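MOBA relate protein (Mycobacterium sp., PDB 2WAW) is of unknown function but, as a MobA-like member of the GT-A clan, probably transfers a nucleotide from a nucleoside triphosphate to an acceptor. Local coordinates at residues A[31-36]-A[105-110]; A[50-55]-A[86-91]; A[98-103]-A[115-120]; A[126-131]-A[160-165]. All coordinates share one frame; numbering follows the deposited sequence. Where two conformers were deposited one is given.

Contact 1 (A[31-36]-A[105-110]); sequences TTLLGA and DQPGIT
L33, in the first turn of helix 33-42, meets D105 and P107 in the loop that follows strand 98-103 of the GT-A-type mixed sheet. The two methyls of L33 divide the work. CD2 lies against D105, with L33 CD2 3.7 Å from D105 CB, and the two side chains run side by side in the same direction. CD1 turns instead to the proline ring and crosses it, L33 CD1 being 3.8 Å from P107 CD and nearly as close to CG. The branch point reaches this position because CG of L33 stands opposite the backbone N (chi1 177°). One helical turn farther on, A36 adds a methyl-to-ring contact of 3.8 Å between A36 CB and P107 CB, at the place where the two backbones come nearest. No hydrogen bond spans the interface, so packing of aliphatic carbons joins the segments. L28 of strand 27-28 and L191 of helix 185-197 extend the same apolar cluster around L33 and P107.

Beyond this layer, the loop is shaped by a type I turn from Q106 to I109. The carboxylate of D105 leads away from L33, and its OD2 accepts a hydrogen bond from V182 N; the ion pair with K23 is long and weak. On the helix side, T32 is the N-cap residue. Its backbone oxygen receives the amide of A36, with A36 N 2.8 Å from T32 O, and its side chain closes the cap through G35 N to T32 OG1 at 3.0 Å, with an N-H...O angle of 148°.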
loop_
_atom_site.group_PDB
_atom_site.type_symbol
_atom_site.label_atom_id
_atom_site.label_comp_id
_atom_site.label_asym_id
_atom_site.label_seq_id
_atom_site.Cartn_x
_atom_site.Cartn_y
_atom_site.Cartn_z
ATOM N N THR A 31 12.835 -13.760 -0.862
ATOM C CA THR A 31 12.873 -12.305 -0.798
ATOM C C THR A 31 12.522 -11.821 0.624
ATOM O O THR A 31 12.545 -12.619 1.560
ATOM C CB THR A 31 11.991 -11.659 -1.913
ATOM O OG1 THR A 31 12.222 -10.246 -1.940
ATOM C CG2 THR A 31 10.505 -11.965 -1.719
ATOM N N THR A 32 12.259 -10.527 0.785
ATOM C CA THR A 32 11.817 -9.972 2.067
ATOM C C THR A 32 10.336 -9.637 1.942
ATOM O O THR A 32 9.763 -9.660 0.836
ATOM C CB THR A 32 12.543 -8.665 2.414
ATOM O OG1 THR A 32 12.371 -7.754 1.319
ATOM C CG2 THR A 32 14.047 -8.891 2.648
ATOM N N LEU A 33 9.703 -9.295 3.040
ATOM C CA LEU A 33 8.309 -8.963 2.993
ATOM C C LEU A 33 8.058 -7.748 2.106
ATOM O O LEU A 33 7.273 -7.794 1.247
ATOM C CB LEU A 33 7.820 -8.680 4.410
ATOM C CG LEU A 33 6.378 -8.236 4.685
ATOM C CD1 LEU A 33 5.384 -9.212 4.139
ATOM C CD2 LEU A 33 6.163 -7.992 6.136
ATOM N N LEU A 34 8.821 -6.700 2.298
ATOM C CA LEU A 34 8.669 -5.573 1.420
ATOM C C LEU A 34 9.036 -5.874 -0.041
ATOM O O LEU A 34 8.423 -5.392 -0.919
ATOM C CB LEU A 34 9.434 -4.361 1.903
ATOM C CG LEU A 34 9.309 -3.125 1.025
ATOM C CD1 LEU A 34 7.898 -2.631 0.926
ATOM C CD2 LEU A 34 10.170 -2.014 1.551
ATOM N N GLY A 35 10.080 -6.664 -0.233
ATOM C CA GLY A 35 10.509 -7.080 -1.572
ATOM C C GLY A 35 9.409 -7.826 -2.306
ATOM O O GLY A 35 9.189 -7.634 -3.507
ATOM N N ALA A 36 8.688 -8.670 -1.576
ATOM C CA ALA A 36 7.588 -9.397 -2.180
ATOM C C ALA A 36 6.448 -8.470 -2.625
ATOM O O ALA A 36 5.906 -8.600 -3.745
ATOM C CB ALA A 36 7.073 -10.465 -1.217
ATOM N N ASP A 105 3.378 -4.387 3.642
ATOM C CA ASP A 105 3.273 -5.703 4.281
ATOM C C ASP A 105 2.065 -6.526 3.809
ATOM O O ASP A 105 1.642 -7.477 4.477
ATOM C CB ASP A 105 3.317 -5.608 5.825
ATOM C CG ASP A 105 2.286 -4.642 6.393
ATOM O OD1 ASP A 105 2.371 -3.441 6.045
ATOM O OD2 ASP A 105 1.436 -5.066 7.214
ATOM N N GLN A 106 1.552 -6.204 2.641
ATOM C CA GLN A 106 0.468 -6.932 2.008
ATOM C C GLN A 106 0.829 -7.493 0.614
ATOM O O GLN A 106 0.319 -7.041 -0.380
ATOM C CB GLN A 106 -0.731 -6.017 1.814
ATOM C CG GLN A 106 -1.364 -5.453 3.001
ATOM C CD GLN A 106 -2.339 -4.305 2.687
ATOM O OE1 GLN A 106 -1.957 -3.218 2.306
ATOM N NE2 GLN A 106 -3.577 -4.556 2.904
ATOM N N PRO A 107 1.725 -8.468 0.583
ATOM C CA PRO A 107 2.202 -9.001 -0.700
ATOM C C PRO A 107 1.191 -9.853 -1.449
ATOM O O PRO A 107 1.408 -10.175 -2.625
ATOM C CB PRO A 107 3.412 -9.856 -0.300
ATOM C CG PRO A 107 3.126 -10.283 1.118
ATOM C CD PRO A 107 2.406 -9.084 1.733
ATOM N N GLY A 108 0.113 -10.235 -0.765
ATOM C CA GLY A 108 -0.927 -11.089 -1.345
ATOM C C GLY A 108 -1.901 -10.382 -2.270
ATOM O O GLY A 108 -2.718 -11.015 -2.912
ATOM N N ILE A 109 -1.845 -9.055 -2.315
ATOM C CA ILE A 109 -2.596 -8.289 -3.315
ATOM C C ILE A 109 -2.126 -8.730 -4.705
ATOM O O ILE A 109 -0.969 -9.113 -4.868
ATOM C CB ILE A 109 -2.340 -6.771 -3.075
ATOM C CG1 ILE A 109 -3.102 -6.310 -1.829
ATOM C CG2 ILE A 109 -2.729 -5.925 -4.294
ATOM C CD1 ILE A 109 -2.675 -4.916 -1.350
ATOM N N THR A 110 -3.017 -8.691 -5.697
ATOM C CA THR A 110 -2.671 -9.081 -7.066
ATOM C C THR A 110 -2.729 -7.914 -8.039
ATOM O O THR A 110 -3.502 -6.959 -7.855
ATOM C CB THR A 110 -3.595 -10.199 -7.629
ATOM O OG1 THR A 110 -4.927 -9.699 -7.810
ATOM C CG2 THR A 110 -3.616 -11.403 -6.712
#

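Contact 2 (A[50-55]-A[86-91]); sequences IVTLGG and KSALTW
I50 and T52, on strand 48-53, present their side chains to A88 of helix 84-90, which packs on the parallel part of the GT-A-type mixed sheet, as helices do in an alpha/beta fold. Apolar contacts dominate: A88 CB lies 3.8 Å from T52 CG2 and 4.1 Å from I50 CG2, so one small methyl is touched by two strand residues. The delta methyl of I50 reaches on along the chain to W91, crossing the start of its side chain obliquely, with I50 CD1 3.9 Å from W91 CB; the indole itself leads away. I50 CD1 also rests 3.7 Å from A88 O, as a van der Waals neighbour.

Hydrogen bonds organise each side without crossing between them. W91 N lies 3.0 Å from its acceptor A88 O, while T90 OG1 donates to S87 O at 2.7 Å in the carbonyl plane. The T52 hydroxyl, with OG1 set between the backbone N and carbonyl carbon (chi1 67°), bonds to S84 OG and A12 N, leaving CG2 turned to A88.

Segment 86-91 thus lies over three adjacent parallel strands: A88 touches V9 of strand 6-12 as well as strand 48-53, and W91 touches D70 and V72 of strand 70-73 on the other flank.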
loop_
_atom_site.group_PDB
_atom_site.type_symbol
_atom_site.label_atom_id
_atom_site.label_comp_id
_atom_site.label_asym_id
_atom_site.label_seq_id
_atom_site.Cartn_x
_atom_site.Cartn_y
_atom_site.Cartn_z
ATOM N N ILE A 50 5.782 4.950 -5.895
ATOM C CA ILE A 50 6.364 5.588 -4.728
ATOM C C ILE A 50 6.339 4.631 -3.533
ATOM O O ILE A 50 5.391 3.970 -3.318
ATOM C CB ILE A 50 5.550 6.818 -4.307
ATOM C CG1 ILE A 50 5.600 7.907 -5.379
ATOM C CG2 ILE A 50 5.990 7.337 -2.958
ATOM C CD1 ILE A 50 4.659 8.983 -5.148
ATOM N N VAL A 51 7.437 4.559 -2.832
ATOM C CA VAL A 51 7.494 3.767 -1.601
ATOM C C VAL A 51 7.926 4.673 -0.466
ATOM O O VAL A 51 8.917 5.413 -0.589
ATOM C CB VAL A 51 8.504 2.608 -1.717
ATOM C CG1 VAL A 51 8.404 1.648 -0.492
ATOM C CG2 VAL A 51 8.326 1.870 -3.038
ATOM N N THR A 52 7.173 4.634 0.642
ATOM C CA THR A 52 7.565 5.423 1.815
ATOM C C THR A 52 8.271 4.534 2.819
ATOM O O THR A 52 7.924 3.356 2.993
ATOM C CB THR A 52 6.364 6.120 2.512
ATOM O OG1 THR A 52 5.514 5.115 3.078
ATOM C CG2 THR A 52 5.534 6.956 1.511
ATOM N N LEU A 53 9.269 5.114 3.472
ATOM C CA LEU A 53 10.040 4.401 4.475
ATOM C C LEU A 53 10.246 5.316 5.657
ATOM O O LEU A 53 10.308 6.541 5.502
ATOM C CB LEU A 53 11.393 3.977 3.898
ATOM C CG LEU A 53 11.386 3.021 2.708
ATOM C CD1 LEU A 53 12.797 2.818 2.195
ATOM C CD2 LEU A 53 10.812 1.731 3.146
ATOM N N GLY A 54 10.368 4.724 6.838
ATOM C CA GLY A 54 10.542 5.510 8.052
ATOM C C GLY A 54 11.914 5.333 8.680
ATOM O O GLY A 54 12.937 5.343 7.983
ATOM N N GLY A 55 11.926 5.133 9.999
ATOM C CA GLY A 55 13.167 5.019 10.773
ATOM C C GLY A 55 14.133 3.924 10.337
ATOM O O GLY A 55 15.346 4.073 10.503
ATOM N N LYS A 86 1.249 12.008 3.640
ATOM C CA LYS A 86 1.397 13.457 3.422
ATOM C C LYS A 86 2.595 13.796 2.539
ATOM O O LYS A 86 2.478 14.557 1.574
ATOM C CB LYS A 86 1.553 14.200 4.755
ATOM C CG LYS A 86 0.328 14.224 5.642
ATOM C CD LYS A 86 0.715 14.721 7.034
ATOM C CE LYS A 86 -0.496 14.926 7.936
ATOM N NZ LYS A 86 -1.158 16.238 7.705
ATOM N N SER A 87 3.752 13.235 2.879
ATOM C CA SER A 87 4.959 13.456 2.092
ATOM C C SER A 87 4.856 12.824 0.701
ATOM O O SER A 87 5.222 13.441 -0.283
ATOM C CB SER A 87 6.185 12.933 2.847
ATOM O OG SER A 87 6.326 13.600 4.102
ATOM N N ALA A 88 4.330 11.602 0.626
ATOM C CA ALA A 88 4.235 10.897 -0.650
ATOM C C ALA A 88 3.451 11.688 -1.682
ATOM O O ALA A 88 3.822 11.707 -2.861
ATOM C CB ALA A 88 3.618 9.512 -0.465
ATOM N N LEU A 89 2.374 12.348 -1.239
ATOM C CA LEU A 89 1.493 13.084 -2.158
ATOM C C LEU A 89 2.250 14.177 -2.920
ATOM O O LEU A 89 1.980 14.455 -4.110
ATOM C CB LEU A 89 0.262 13.644 -1.408
ATOM C CG LEU A 89 -0.764 12.587 -0.937
ATOM C CD1 LEU A 89 -1.757 13.178 0.060
ATOM C CD2 LEU A 89 -1.509 11.937 -2.098
ATOM N N THR A 90 3.217 14.785 -2.245
ATOM C CA THR A 90 3.988 15.877 -2.846
ATOM C C THR A 90 4.829 15.410 -4.057
ATOM O O THR A 90 5.198 16.213 -4.930
ATOM C CB THR A 90 4.849 16.599 -1.786
ATOM O OG1 THR A 90 5.940 15.767 -1.379
ATOM C CG2 THR A 90 4.003 16.946 -0.575
ATOM N N TRP A 91 5.093 14.105 -4.104
ATOM C CA TRP A 91 5.891 13.449 -5.149
ATOM C C TRP A 91 5.084 12.885 -6.316
ATOM O O TRP A 91 5.664 12.461 -7.317
ATOM C CB TRP A 91 6.662 12.277 -4.553
ATOM C CG TRP A 91 7.861 12.619 -3.753
ATOM C CD1 TRP A 91 7.891 13.255 -2.542
ATOM C CD2 TRP A 91 9.214 12.275 -4.069
ATOM N NE1 TRP A 91 9.194 13.363 -2.103
ATOM C CE2 TRP A 91 10.025 12.764 -3.017
ATOM C CE3 TRP A 91 9.823 11.611 -5.144
ATOM C CZ2 TRP A 91 11.422 12.616 -3.013
ATOM C CZ3 TRP A 91 11.213 11.461 -5.140
ATOM C CH2 TRP A 91 11.994 11.962 -4.078
#

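Contact 3 (A[98-103]-A[115-120]); sequences GIVLML and ASLIAG
V100, on strand 98-103, meets L117 and I118 of helix 111-121 within a beta-alpha-beta crossover of the GT-A-type sheet: the helix leads from this strand to strand 126-131, which runs parallel to it with strand 134-142 in between. The contact depends on how the two gamma methyls of V100 are set. With chi1 at 169°, CG1 is opposite the backbone N and CG2 is opposite the carbonyl carbon, so the methyls spread toward two successive helix residues.

L117 points at the strand and approaches tip to tip. Its chi1 of 173° sends CG away from the backbone N, and the CD2 branch then arrives 4.0 Å from V100 CG1. I118 reaches V100 differently. Its CB does not point straight at the strand, yet CG1 lies beside the backbone N and opposite the carbonyl carbon (chi1 -74°), which swings the longer branch inward. That branch passes V100 at about a right angle.

All three side chains are buried, and no hydrogen bond links the segments; the joint is made by van der Waals contacts, one methyl of V100 to each helix residue. Residues of both neighbouring strands widen the apolar layer: V6 of strand 6-12 touches V100 and I118, whereas P138 and W140 of strand 134-142 touch V100 and L117. The closest approach across the two segments belongs to the methylene of the isoleucine, I118 CG1, at 3.7 Å from V100 CG2, with I118 CD1 slightly farther from the same methyl at 4.1 Å.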
loop_
_atom_site.group_PDB
_atom_site.type_symbol
_atom_site.label_atom_id
_atom_site.label_comp_id
_atom_site.label_asym_id
_atom_site.label_seq_id
_atom_site.Cartn_x
_atom_site.Cartn_y
_atom_site.Cartn_z
ATOM N N GLY A 98 -5.156 9.709 -10.193
ATOM C CA GLY A 98 -5.368 9.270 -8.821
ATOM C C GLY A 98 -4.216 8.385 -8.414
ATOM O O GLY A 98 -3.276 8.151 -9.204
ATOM N N ILE A 99 -4.281 7.893 -7.182
ATOM C CA ILE A 99 -3.283 6.964 -6.703
ATOM C C ILE A 99 -3.950 5.688 -6.283
ATOM O O ILE A 99 -5.134 5.686 -5.962
ATOM C CB ILE A 99 -2.471 7.517 -5.505
ATOM C CG1 ILE A 99 -3.394 7.815 -4.286
ATOM C CG2 ILE A 99 -1.605 8.715 -5.966
ATOM C CD1 ILE A 99 -2.648 8.315 -3.028
ATOM N N VAL A 100 -3.172 4.616 -6.282
ATOM C CA VAL A 100 -3.557 3.374 -5.641
ATOM C C VAL A 100 -2.672 3.181 -4.421
ATOM O O VAL A 100 -1.435 3.208 -4.528
ATOM C CB VAL A 100 -3.443 2.172 -6.613
ATOM C CG1 VAL A 100 -3.595 0.822 -5.866
ATOM C CG2 VAL A 100 -4.456 2.292 -7.739
ATOM N N LEU A 101 -3.314 3.002 -3.269
ATOM C CA LEU A 101 -2.647 2.843 -1.965
ATOM C C LEU A 101 -2.585 1.408 -1.538
ATOM O O LEU A 101 -3.594 0.714 -1.547
ATOM C CB LEU A 101 -3.425 3.616 -0.890
ATOM C CG LEU A 101 -3.465 5.137 -0.928
ATOM C CD1 LEU A 101 -4.436 5.619 0.143
ATOM C CD2 LEU A 101 -2.071 5.715 -0.703
ATOM N N MET A 102 -1.395 0.974 -1.144
ATOM C CA MET A 102 -1.285 -0.342 -0.551
ATOM C C MET A 102 -0.222 -0.317 0.524
ATOM O O MET A 102 0.553 0.635 0.641
ATOM C CB MET A 102 -0.970 -1.384 -1.600
ATOM C CG MET A 102 0.477 -1.448 -1.946
ATOM S SD MET A 102 0.693 -2.577 -3.311
ATOM C CE MET A 102 0.651 -1.443 -4.710
ATOM N N LEU A 103 -0.270 -1.320 1.398
ATOM C CA LEU A 103 0.705 -1.420 2.491
ATOM C C LEU A 103 1.910 -2.245 2.065
ATOM O O LEU A 103 1.757 -3.211 1.317
ATOM C CB LEU A 103 0.075 -2.059 3.741
ATOM C CG LEU A 103 -1.136 -1.317 4.350
ATOM C CD1 LEU A 103 -1.560 -1.973 5.658
ATOM C CD2 LEU A 103 -0.846 0.159 4.583
ATOM N N ALA A 115 -5.590 -3.717 -11.314
ATOM C CA ALA A 115 -6.108 -3.299 -12.623
ATOM C C ALA A 115 -7.633 -3.083 -12.579
ATOM O O ALA A 115 -8.141 -2.063 -13.054
ATOM C CB ALA A 115 -5.722 -4.297 -13.718
ATOM N N SER A 116 -8.371 -4.035 -11.994
ATOM C CA SER A 116 -9.813 -3.885 -11.834
ATOM C C SER A 116 -10.205 -2.692 -10.967
ATOM O O SER A 116 -11.179 -1.996 -11.264
ATOM C CB SER A 116 -10.423 -5.179 -11.295
ATOM O OG SER A 116 -10.126 -6.220 -12.198
ATOM N N LEU A 117 -9.448 -2.472 -9.897
ATOM C CA LEU A 117 -9.657 -1.317 -9.029
ATOM C C LEU A 117 -9.524 -0.012 -9.793
ATOM O O LEU A 117 -10.366 0.887 -9.664
ATOM C CB LEU A 117 -8.681 -1.355 -7.841
ATOM C CG LEU A 117 -8.673 -0.111 -6.942
ATOM C CD1 LEU A 117 -9.995 -0.030 -6.125
ATOM C CD2 LEU A 117 -7.446 -0.164 -6.061
ATOM N N ILE A 118 -8.456 0.102 -10.591
ATOM C CA ILE A 118 -8.216 1.332 -11.352
ATOM C C ILE A 118 -9.357 1.566 -12.341
ATOM O O ILE A 118 -9.821 2.692 -12.498
ATOM C CB ILE A 118 -6.874 1.248 -12.086
ATOM C CG1 ILE A 118 -5.716 1.412 -11.087
ATOM C CG2 ILE A 118 -6.771 2.314 -13.152
ATOM C CD1 ILE A 118 -4.335 0.990 -11.635
ATOM N N ALA A 119 -9.820 0.492 -12.966
ATOM C CA ALA A 119 -10.843 0.622 -13.995
ATOM C C ALA A 119 -12.131 1.147 -13.352
ATOM O O ALA A 119 -12.783 2.058 -13.895
ATOM C CB ALA A 119 -11.079 -0.718 -14.670
ATOM N N GLY A 120 -12.480 0.584 -12.188
ATOM C CA GLY A 120 -13.654 1.043 -11.428
ATOM C C GLY A 120 -13.461 2.438 -10.854
ATOM O O GLY A 120 -14.422 3.185 -10.661
#

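Contact 4 (A[126-131]-A[160-165])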
loop_
_atom_site.group_PDB
_atom_site.type_symbol
_atom_site.label_atom_id
_atom_site.label_comp_id
_atom_site.label_asym_id
_atom_site.label_seq_id
_atom_site.Cartn_x
_atom_site.Cartn_y
_atom_site.Cartn_z
ATOM N N ILE A 126 -13.449 7.793 -4.618
ATOM C CA ILE A 126 -12.670 6.757 -3.931
ATOM C C ILE A 126 -13.174 5.402 -4.408
ATOM O O ILE A 126 -14.359 5.249 -4.698
ATOM C CB ILE A 126 -12.851 6.840 -2.392
ATOM C CG1 ILE A 126 -12.304 8.173 -1.860
ATOM C CG2 ILE A 126 -12.207 5.645 -1.691
ATOM C CD1 ILE A 126 -12.667 8.479 -0.409
ATOM N N ALA A 127 -12.280 4.432 -4.533
ATOM C CA ALA A 127 -12.751 3.049 -4.718
ATOM C C ALA A 127 -11.983 2.112 -3.813
ATOM O O ALA A 127 -10.845 2.403 -3.422
ATOM C CB ALA A 127 -12.615 2.639 -6.154
ATOM N N VAL A 128 -12.609 0.991 -3.470
ATOM C CA VAL A 128 -11.991 0.016 -2.565
ATOM C C VAL A 128 -12.226 -1.392 -3.080
ATOM O O VAL A 128 -13.171 -1.624 -3.835
ATOM C CB VAL A 128 -12.531 0.149 -1.114
ATOM C CG1 VAL A 128 -12.294 1.561 -0.577
ATOM C CG2 VAL A 128 -14.017 -0.245 -1.033
ATOM N N CYS A 129 -11.358 -2.324 -2.701
ATOM C CA CYS A 129 -11.611 -3.724 -3.024
ATOM C C CYS A 129 -12.543 -4.347 -2.000
ATOM O O CYS A 129 -12.368 -4.181 -0.787
ATOM C CB CYS A 129 -10.307 -4.497 -3.100
ATOM S SG CYS A 129 -9.311 -4.018 -4.560
ATOM N N GLU A 130 -13.540 -5.057 -2.498
ATOM C CA GLU A 130 -14.462 -5.777 -1.653
ATOM C C GLU A 130 -14.204 -7.258 -1.819
ATOM O O GLU A 130 -14.540 -7.854 -2.844
ATOM C CB GLU A 130 -15.911 -5.431 -1.997
ATOM C CG GLU A 130 -16.899 -6.126 -1.082
ATOM C CD GLU A 130 -18.313 -5.639 -1.284
ATOM O OE1 GLU A 130 -18.762 -5.556 -2.446
ATOM O OE2 GLU A 130 -18.974 -5.351 -0.274
ATOM N N TYR A 131 -13.574 -7.833 -0.803
ATOM C CA TYR A 131 -13.239 -9.247 -0.787
ATOM C C TYR A 131 -14.399 -10.044 -0.195
ATOM O O TYR A 131 -15.401 -9.476 0.262
ATOM C CB TYR A 131 -11.982 -9.423 0.053
ATOM C CG TYR A 131 -10.771 -8.709 -0.518
ATOM C CD1 TYR A 131 -9.958 -9.348 -1.455
ATOM C CD2 TYR A 131 -10.439 -7.430 -0.115
ATOM C CE1 TYR A 131 -8.842 -8.733 -1.983
ATOM C CE2 TYR A 131 -9.317 -6.787 -0.639
ATOM C CZ TYR A 131 -8.521 -7.451 -1.575
ATOM O OH TYR A 131 -7.402 -6.880 -2.121
ATOM N N ARG A 160 -11.384 6.398 7.519
ATOM C CA ARG A 160 -12.255 7.475 8.015
ATOM C C ARG A 160 -12.857 8.332 6.904
ATOM O O ARG A 160 -14.000 8.773 6.999
ATOM C CB ARG A 160 -11.543 8.343 9.054
ATOM C CG ARG A 160 -11.391 7.624 10.376
ATOM C CD ARG A 160 -11.392 8.576 11.569
ATOM N NE ARG A 160 -11.289 7.841 12.832
ATOM C CZ ARG A 160 -10.220 7.139 13.206
ATOM N NH1 ARG A 160 -9.160 7.059 12.407
ATOM N NH2 ARG A 160 -10.215 6.497 14.370
ATOM N N LEU A 161 -12.083 8.563 5.852
ATOM C CA LEU A 161 -12.581 9.228 4.661
ATOM C C LEU A 161 -13.602 8.324 3.967
ATOM O O LEU A 161 -14.680 8.776 3.587
ATOM C CB LEU A 161 -11.417 9.537 3.726
ATOM C CG LEU A 161 -11.456 10.725 2.766
ATOM C CD1 LEU A 161 -11.987 11.997 3.415
ATOM C CD2 LEU A 161 -10.042 10.952 2.250
ATOM N N ILE A 162 -13.246 7.044 3.825
ATOM C CA ILE A 162 -14.104 6.018 3.205
ATOM C C ILE A 162 -15.448 5.911 3.921
ATOM O O ILE A 162 -16.497 5.812 3.281
ATOM C CB ILE A 162 -13.394 4.622 3.163
ATOM C CG1 ILE A 162 -12.288 4.602 2.102
ATOM C CG2 ILE A 162 -14.395 3.478 2.892
ATOM C CD1 ILE A 162 -11.208 3.552 2.339
ATOM N N GLU A 163 -15.415 5.950 5.251
ATOM C CA GLU A 163 -16.614 5.721 6.056
ATOM C C GLU A 163 -17.375 7.004 6.385
ATOM O O GLU A 163 -18.483 6.953 6.934
ATOM C CB GLU A 163 -16.246 4.949 7.327
ATOM C CG GLU A 163 -15.896 3.473 7.060
ATOM C CD GLU A 163 -15.651 2.663 8.330
ATOM O OE1 GLU A 163 -16.143 3.061 9.416
ATOM O OE2 GLU A 163 -14.970 1.614 8.237
ATOM N N SER A 164 -16.798 8.149 6.024
ATOM C CA SER A 164 -17.378 9.459 6.342
ATOM C C SER A 164 -18.692 9.777 5.616
ATOM O O SER A 164 -19.511 10.549 6.129
ATOM C CB SER A 164 -16.374 10.581 6.071
ATOM O OG SER A 164 -16.361 10.947 4.700
ATOM N N GLY A 165 -18.879 9.204 4.427
ATOM C CA GLY A 165 -20.070 9.464 3.609
ATOM C C GLY A 165 -20.050 10.765 2.813
ATOM O O GLY A 165 -21.033 11.088 2.124
#
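Torsions of I126 and V128, two residues apart on strand 126-131, set carbon branches against L161 and I162 of helix 158-163, which packs on this strand next to the edge strand 169-173 of the GT-A-type mixed sheet. In I126 the CG1 branch stands opposite the carbonyl carbon (chi1 -64°) and CG2 opposite the backbone N, so the residue offers one branch to each helix partner. Its extended CD1 crosses L161 obliquely, 4.1 Å from L161 CG, while I126 CG2 comes to 3.9 Å from I162 CG1. V128 has CG1 on the side opposite its carbonyl carbon, and V128 CG1 lies 3.7 Å from I162 CD1. I162 therefore spans both strand residues, with CG1 against the first and its terminal methyl against the second.

Two donors of S164 share one carbonyl: L161 O accepts from S164 OG at 3.0 Å and from S164 N at 3.3 Å, both approaching from the same face of the carbonyl plane; the hydroxyl is tilted 24° out of that plane. S164 OG is also bonded to R166 N, and G165 leaves the helical conformation with positive phi.

Neighbouring strands complete the surroundings. V169 of strand 169-173 touches I126 and I162, and F139 of strand 134-142 touches V128. Because only carbon groups meet across the two segments and none of their hydrogen bonds bridges them, the fit depends on shape and burial, while L161 O and the S164 hydroxyl find their partners on the helix side of the contact.

Overall arrangement
Contacts 2, 3 and 4 fasten helices to one mixed sheet, whereas contact 1 joins a helix start to the loop leaving strand 98-103. Contacts 3 and 4 are nearest, with centres about 12 Å apart, and L117 CD1 lies 3.7 Å from A127 C. Contact 2 meets contact 3 through L89 CD2 and I99 CD1, 3.9 Å apart, on the face away from helix 111-121. Contact 1 touches contact 3 between I109 CD1 and M102 CB at 3.9 Å, and contact 2 through L34 and L53. Contacts 1 and 4 have centres about 23 Å apart. A triethylene glycol, probably from crystallisation, lies about 4 Å from the P107 side chain in contact 1.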